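Local coordinates for GARP domain-containing protein (PDB 6XZ6) that binds the host complement regulator factor H as a trypanosome receptor and promotes transmission of the parasite to tsetse flies, at residues E18-K21 / Q22-L26; I131-L134 / A135-A139; Q164-A167 / E168-L171. All blocks are in the same frame, centred on the assembly; numbering follows the deposited sequence.

Contact 1. Residues E18-K21 / Q22-L26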
loop_
_atom_site.group_PDB
_atom_site.type_symbol
_atom_site.label_atom_id
_atom_site.label_comp_id
_atom_site.label_asym_id
_atom_site.label_seq_id
_atom_site.Cartn_x
_atom_site.Cartn_y
_atom_site.Cartn_z
ATOM N N GLU A 18 14.486 -4.885 -2.241
ATOM C CA GLU A 18 13.561 -4.173 -3.123
ATOM C C GLU A 18 12.141 -4.323 -2.609
ATOM O O GLU A 18 11.451 -3.330 -2.472
ATOM C CB GLU A 18 13.705 -4.698 -4.574
ATOM C CG GLU A 18 12.952 -3.932 -5.652
ATOM C CD GLU A 18 13.032 -4.430 -7.090
ATOM O OE1 GLU A 18 13.482 -5.579 -7.333
ATOM O OE2 GLU A 18 12.619 -3.655 -7.983
ATOM N N VAL A 19 11.711 -5.559 -2.289
ATOM C CA VAL A 19 10.386 -5.860 -1.748
ATOM C C VAL A 19 10.167 -5.211 -0.381
ATOM O O VAL A 19 9.105 -4.626 -0.166
ATOM C CB VAL A 19 10.073 -7.376 -1.718
ATOM C CG1 VAL A 19 8.843 -7.640 -0.903
ATOM C CG2 VAL A 19 9.894 -7.951 -3.114
ATOM N N ALA A 20 11.139 -5.324 0.548
ATOM C CA ALA A 20 11.037 -4.752 1.910
ATOM C C ALA A 20 10.826 -3.240 1.909
ATOM O O ALA A 20 10.029 -2.733 2.704
ATOM C CB ALA A 20 12.273 -5.094 2.719
ATOM N N LYS A 21 11.551 -2.530 1.014
ATOM C CA LYS A 21 11.511 -1.078 0.808
ATOM C C LYS A 21 10.130 -0.615 0.329
ATOM O O LYS A 21 9.661 0.434 0.758
ATOM C CB LYS A 21 12.586 -0.664 -0.189
ATOM C CG LYS A 21 13.989 -0.541 0.392
ATOM C CD LYS A 21 15.009 -0.231 -0.718
ATOM C CE LYS A 21 14.924 1.174 -1.252
ATOM N NZ LYS A 21 16.086 1.537 -2.107
ATOM N N GLN A 22 9.470 -1.408 -0.527
ATOM C CA GLN A 22 8.110 -1.142 -1.036
ATOM C C GLN A 22 7.064 -1.343 0.055
ATOM O O GLN A 22 6.108 -0.573 0.133
ATOM C CB GLN A 22 7.779 -2.084 -2.191
ATOM C CG GLN A 22 8.591 -1.804 -3.431
ATOM C CD GLN A 22 8.297 -2.791 -4.521
ATOM O OE1 GLN A 22 7.732 -3.884 -4.313
ATOM N NE2 GLN A 22 8.669 -2.417 -5.712
ATOM N N LEU A 23 7.229 -2.393 0.880
ATOM C CA LEU A 23 6.312 -2.713 1.982
ATOM C C LEU A 23 6.359 -1.683 3.113
ATOM O O LEU A 23 5.350 -1.438 3.749
ATOM C CB LEU A 23 6.523 -4.166 2.498
ATOM C CG LEU A 23 6.300 -5.303 1.436
ATOM C CD1 LEU A 23 6.688 -6.611 1.968
ATOM C CD2 LEU A 23 4.869 -5.381 0.986
ATOM N N ARG A 24 7.485 -1.020 3.322
ATOM C CA ARG A 24 7.587 0.033 4.336
ATOM C C ARG A 24 6.983 1.352 3.833
ATOM O O ARG A 24 6.487 2.129 4.642
ATOM C CB ARG A 24 9.041 0.215 4.761
ATOM C CG ARG A 24 9.612 -1.040 5.381
ATOM C CD ARG A 24 11.104 -0.956 5.418
ATOM N NE ARG A 24 11.726 -2.163 5.965
ATOM C CZ ARG A 24 13.002 -2.493 5.790
ATOM N NH1 ARG A 24 13.803 -1.730 5.051
ATOM N NH2 ARG A 24 13.478 -3.601 6.322
ATOM N N LYS A 25 7.002 1.589 2.501
ATOM C CA LYS A 25 6.429 2.763 1.839
ATOM C C LYS A 25 4.928 2.698 1.741
ATOM O O LYS A 25 4.306 3.733 1.942
ATOM C CB LYS A 25 7.057 3.015 0.449
ATOM C CG LYS A 25 6.631 4.304 -0.277
ATOM C CD LYS A 25 6.899 5.569 0.551
ATOM C CE LYS A 25 6.785 6.833 -0.239
ATOM N NZ LYS A 25 6.551 7.999 0.653
ATOM N N LEU A 26 4.334 1.523 1.428
ATOM C CA LEU A 26 2.867 1.361 1.310
ATOM C C LEU A 26 2.037 2.011 2.444
ATOM O O LEU A 26 1.082 2.693 2.088
ATOM C CB LEU A 26 2.406 -0.101 1.131
ATOM C CG LEU A 26 2.469 -0.709 -0.267
ATOM C CD1 LEU A 26 1.899 -2.131 -0.259
ATOM C CD2 LEU A 26 1.732 0.132 -1.281
#
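Val19 lays its CG1 methyl against Leu23 one helical turn on, 3.7 Å from Leu23 CD1, the two side chains running side by side in the same direction. Val19 CG1 lies anti to the backbone N (chi1 168°), the branch that serves this contact. Their backbones are joined by Leu23 N to Val19 O, 3.1 Å.

The next pair round the helix is Ala20 and Arg24. The arginine chain is extended from CG to NE and runs back over the preceding turn, so that Ala20 CB sits over the centre of one guanidinium face, 4.1 Å from Arg24 CZ. Its nitrogens are bonded elsewhere: NE forms a salt bridge with Glu112, NH2 bonds Ser116 OG, and NH1 reaches the carbonyl oxygens of Cys138 and Ala141. Several bonds thus fix its rotation. Gln22, its CG set beside the backbone N (chi1 -69°) and its chain extended beyond, brings CG 3.4 Å from Glu18 O, while its NE2 is held by Ala150 O.

This turn of helix 4-61 is packed against three other helices: Val19, Ala20 and Leu23 pack on helix 67-125, Glu18 and Gln22 face helix 148-161, and Tyr170 of helix 165-208 reaches both Val19 and Leu23.

Contact 2. Residues I131-L134 / A135-A139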
loop_
_atom_site.group_PDB
_atom_site.type_symbol
_atom_site.label_atom_id
_atom_site.label_comp_id
_atom_site.label_asym_id
_atom_site.label_seq_id
_atom_site.Cartn_x
_atom_site.Cartn_y
_atom_site.Cartn_z
ATOM N N ILE A 131 27.201 -8.812 0.628
ATOM C CA ILE A 131 25.846 -9.285 0.963
ATOM C C ILE A 131 25.424 -8.774 2.362
ATOM O O ILE A 131 24.328 -8.238 2.488
ATOM C CB ILE A 131 25.744 -10.835 0.819
ATOM C CG1 ILE A 131 26.080 -11.277 -0.631
ATOM C CG2 ILE A 131 24.369 -11.358 1.271
ATOM C CD1 ILE A 131 26.533 -12.743 -0.811
ATOM N N LYS A 132 26.307 -8.896 3.386
ATOM C CA LYS A 132 26.072 -8.421 4.766
ATOM C C LYS A 132 25.924 -6.905 4.760
ATOM O O LYS A 132 25.101 -6.381 5.523
ATOM C CB LYS A 132 27.237 -8.768 5.701
ATOM C CG LYS A 132 27.262 -10.169 6.227
ATOM C CD LYS A 132 28.439 -10.303 7.194
ATOM C CE LYS A 132 28.681 -11.744 7.592
ATOM N NZ LYS A 132 30.103 -11.973 7.971
ATOM N N GLN A 133 26.717 -6.203 3.887
ATOM C CA GLN A 133 26.666 -4.739 3.800
ATOM C C GLN A 133 25.380 -4.240 3.170
ATOM O O GLN A 133 24.824 -3.252 3.655
ATOM C CB GLN A 133 27.869 -4.177 3.058
ATOM C CG GLN A 133 27.927 -2.670 3.084
ATOM C CD GLN A 133 28.826 -2.156 2.030
ATOM O OE1 GLN A 133 28.511 -2.168 0.840
ATOM N NE2 GLN A 133 29.969 -1.711 2.454
ATOM N N LEU A 134 24.908 -4.918 2.098
ATOM C CA LEU A 134 23.670 -4.569 1.397
ATOM C C LEU A 134 22.460 -4.711 2.326
ATOM O O LEU A 134 21.649 -3.791 2.395
ATOM C CB LEU A 134 23.509 -5.392 0.105
ATOM C CG LEU A 134 22.102 -5.444 -0.489
ATOM C CD1 LEU A 134 21.768 -4.197 -1.257
ATOM C CD2 LEU A 134 21.935 -6.637 -1.370
ATOM N N ALA A 135 22.373 -5.849 3.066
ATOM C CA ALA A 135 21.303 -6.146 4.018
ATOM C C ALA A 135 21.328 -5.212 5.256
ATOM O O ALA A 135 20.257 -4.883 5.775
ATOM C CB ALA A 135 21.379 -7.591 4.442
ATOM N N LYS A 136 22.532 -4.787 5.726
ATOM C CA LYS A 136 22.657 -3.868 6.867
ATOM C C LYS A 136 22.169 -2.462 6.495
ATOM O O LYS A 136 21.537 -1.807 7.329
ATOM C CB LYS A 136 24.096 -3.787 7.386
ATOM C CG LYS A 136 24.356 -4.632 8.635
ATOM C CD LYS A 136 25.851 -4.650 9.007
ATOM C CE LYS A 136 26.370 -6.036 9.346
ATOM N NZ LYS A 136 27.759 -6.243 8.845
ATOM N N GLU A 137 22.441 -2.011 5.243
ATOM C CA GLU A 137 22.037 -0.716 4.692
ATOM C C GLU A 137 20.529 -0.650 4.456
ATOM O O GLU A 137 19.943 0.429 4.441
ATOM C CB GLU A 137 22.742 -0.486 3.354
ATOM C CG GLU A 137 24.110 0.174 3.439
ATOM C CD GLU A 137 24.988 -0.003 2.205
ATOM O OE1 GLU A 137 24.454 -0.143 1.079
ATOM O OE2 GLU A 137 26.228 0.000 2.370
ATOM N N CYS A 138 19.917 -1.803 4.260
ATOM C CA CYS A 138 18.501 -2.009 3.968
ATOM C C CYS A 138 17.656 -2.222 5.225
ATOM O O CYS A 138 16.481 -2.564 5.116
ATOM C CB CYS A 138 18.381 -3.195 3.024
ATOM S SG CYS A 138 16.917 -3.167 1.974
ATOM N N ALA A 139 18.246 -2.053 6.412
ATOM C CA ALA A 139 17.554 -2.265 7.680
ATOM C C ALA A 139 16.346 -1.366 7.821
ATOM O O ALA A 139 15.259 -1.864 8.080
ATOM C CB ALA A 139 18.504 -2.055 8.842
#
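Leu134 meets Cys138 one turn further on, and Gln133 and Glu137 form the neighbouring pair. Leu134 touches the following turn through its backbone more than through its branches. Its carbonyl oxygen accepts a weak bond from Cys138 N at 3.2 Å, and the same Leu134 O lies 3.4 Å from Cys138 CB. Its isobutyl group, CG anti to the backbone N (chi1 162°), packs on Thr13 and Lys14 of helix 4-61. Ala135 places CB 3.6 Å from Ile131 O, the oxygen that receives its N-H in a nearly straight bond (168°); the methyl group itself rests on Ala122 of helix 67-125.

Helix 129-137 is a short amphipathic segment lying against two of the long helices of the elongated bundle, 4-61 and 67-125. Ile131, Leu134 and Ala135 are turned inward, whereas Gln133 and Glu137 lie on the exposed side. Cys138 forms the disulfide with Cys17, a covalent tie to helix 4-61.

On the outer side Glu137 runs extended back along the helix, carrying OE2 to 3.2 Å from Gln133 CG. The amide and carboxylate planes are 28° apart, and OE2 lies against CG and the adjoining amide carbon of Gln133. Their backbones are joined by Glu137 N to Gln133 O, 3.1 Å. Lys136 comes back by a different route: its CB lies 3.3 Å from Lys132 O, and its chain, bent at chi3 and chi4, brings NZ to 4.1 Å from Lys132 CB. The two ammonium groups stay 6.3 Å apart, measured NZ to NZ between Lys132 and Lys136, and each has a long, weak ion pair with Glu129.

Contact 3. Residues Q164-A167 / E168-L171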
loop_
_atom_site.group_PDB
_atom_site.type_symbol
_atom_site.label_atom_id
_atom_site.label_comp_id
_atom_site.label_asym_id
_atom_site.label_seq_id
_atom_site.Cartn_x
_atom_site.Cartn_y
_atom_site.Cartn_z
ATOM N N GLN A 164 10.980 -21.509 -3.252
ATOM C CA GLN A 164 10.137 -21.716 -2.085
ATOM C C GLN A 164 8.740 -21.228 -2.358
ATOM O O GLN A 164 8.572 -20.215 -3.042
ATOM C CB GLN A 164 10.706 -20.983 -0.876
ATOM C CG GLN A 164 11.882 -21.680 -0.249
ATOM C CD GLN A 164 12.411 -20.841 0.856
ATOM O OE1 GLN A 164 11.997 -21.011 2.006
ATOM N NE2 GLN A 164 13.325 -19.909 0.528
ATOM N N ASP A 165 7.735 -21.967 -1.829
ATOM C CA ASP A 165 6.317 -21.665 -1.987
ATOM C C ASP A 165 5.985 -20.250 -1.516
ATOM O O ASP A 165 5.133 -19.601 -2.108
ATOM C CB ASP A 165 5.469 -22.704 -1.234
ATOM C CG ASP A 165 5.072 -23.944 -2.035
ATOM O OD1 ASP A 165 5.329 -23.966 -3.271
ATOM O OD2 ASP A 165 4.475 -24.896 -1.424
ATOM N N PHE A 166 6.663 -19.767 -0.471
ATOM C CA PHE A 166 6.463 -18.434 0.087
ATOM C C PHE A 166 6.556 -17.314 -0.947
ATOM O O PHE A 166 5.740 -16.394 -0.932
ATOM C CB PHE A 166 7.449 -18.184 1.235
ATOM C CG PHE A 166 7.385 -16.774 1.779
ATOM C CD1 PHE A 166 8.280 -15.800 1.344
ATOM C CD2 PHE A 166 6.406 -16.411 2.702
ATOM C CE1 PHE A 166 8.219 -14.497 1.843
ATOM C CE2 PHE A 166 6.342 -15.106 3.192
ATOM C CZ PHE A 166 7.245 -14.154 2.748
ATOM N N ALA A 167 7.585 -17.375 -1.807
ATOM C CA ALA A 167 7.845 -16.423 -2.886
ATOM C C ALA A 167 6.734 -16.462 -3.933
ATOM O O ALA A 167 6.369 -15.418 -4.456
ATOM C CB ALA A 167 9.182 -16.728 -3.511
ATOM N N GLU A 168 6.156 -17.638 -4.198
ATOM C CA GLU A 168 5.024 -17.815 -5.119
ATOM C C GLU A 168 3.751 -17.247 -4.498
ATOM O O GLU A 168 3.013 -16.542 -5.182
ATOM C CB GLU A 168 4.843 -19.303 -5.510
ATOM C CG GLU A 168 3.677 -19.584 -6.440
ATOM C CD GLU A 168 3.702 -19.008 -7.844
ATOM O OE1 GLU A 168 4.805 -18.744 -8.367
ATOM O OE2 GLU A 168 2.612 -18.844 -8.436
ATOM N N GLU A 169 3.512 -17.512 -3.192
ATOM C CA GLU A 169 2.356 -16.966 -2.478
ATOM C C GLU A 169 2.505 -15.444 -2.331
ATOM O O GLU A 169 1.516 -14.747 -2.480
ATOM C CB GLU A 169 2.126 -17.702 -1.164
ATOM C CG GLU A 169 1.037 -17.146 -0.262
ATOM C CD GLU A 169 1.385 -17.331 1.204
ATOM O OE1 GLU A 169 2.271 -16.603 1.719
ATOM O OE2 GLU A 169 0.796 -18.243 1.827
ATOM N N TYR A 170 3.725 -14.921 -2.174
ATOM C CA TYR A 170 3.932 -13.465 -2.160
ATOM C C TYR A 170 3.549 -12.861 -3.499
ATOM O O TYR A 170 2.824 -11.880 -3.504
ATOM C CB TYR A 170 5.362 -13.043 -1.769
ATOM C CG TYR A 170 5.550 -11.544 -1.848
ATOM C CD1 TYR A 170 4.996 -10.698 -0.885
ATOM C CD2 TYR A 170 6.190 -10.961 -2.934
ATOM C CE1 TYR A 170 5.108 -9.307 -0.987
ATOM C CE2 TYR A 170 6.287 -9.574 -3.058
ATOM C CZ TYR A 170 5.731 -8.750 -2.086
ATOM O OH TYR A 170 5.845 -7.383 -2.191
ATOM N N LEU A 171 3.972 -13.457 -4.623
ATOM C CA LEU A 171 3.575 -12.990 -5.960
ATOM C C LEU A 171 2.033 -12.943 -6.107
ATOM O O LEU A 171 1.499 -11.921 -6.544
ATOM C CB LEU A 171 4.202 -13.867 -7.076
ATOM C CG LEU A 171 3.721 -13.631 -8.524
ATOM C CD1 LEU A 171 4.087 -12.202 -9.027
ATOM C CD2 LEU A 171 4.249 -14.699 -9.462
#
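Phe166 and Tyr170 occupy successive turns of one helix, joined by a backbone bond from Tyr170 N to Phe166 O (2.8 Å). Tyr170 CB lies 3.5 Å from that same Phe166 O. Both rings leave the backbone with CG anti to N (chi1 175° for Phe166, 177° for Tyr170), but they serve different surroundings. The Tyr170 ring is directed into the bundle, packing edge-to-face with Tyr111 and Phe115 of helix 67-125. Phe166, nearer the start of the helix, packs on Val14 of the chain of Complement factor H.

Glu169 stands beside Phe166, its OE1 approaching Phe166 CD2 obliquely at 4.3 Å. Its chain also starts anti to the backbone N and then bends at chi2 (-146°), which turns the carboxylate to bridge two partners: OE1 takes a hydrogen bond from Tyr111 OH, and OE2 forms a salt bridge with Lys33 of the factor H chain. These are the first turns of helix 165-208, and they contribute directly to the ligand-binding surface of this helical receptor. Gln164, near the start of this segment, adds to that surface through NE2, which bonds Glu18 of the factor H chain and the backbone oxygen of that chain's Tyr15.

Glu168 carries its carboxylate to Arg159 in a salt bridge, while its CB lies 3.4 Å from Asp165 O. The backbone follows the regular helical pattern, with Glu169 N to Asp165 O at 2.9 Å and Leu171 N to Ala167 O at 3.1 Å. Leu171, its CB 3.7 Å from Ala167 O, extends its side chain onto Ala155, His156 and Arg159 of helix 148-161.

Overall arrangement
The three contacts follow in series along the chain, on helix 4-61, helix 129-137 and helix 165-208, all on the same side of the molecule's centre. Contact 1 lies between the others: its centre is about 15 Å from that of contact 2 and about 16 Å from that of contact 3, and it touches both, through Arg24 and Cys138 in the first case and through Val19 and Tyr170 in the second. Contacts 2 and 3 do not meet, their nearest atoms being about 13 Å apart, so residues 18-26 touch both the disulfide-linked segment and the helix that meets factor H.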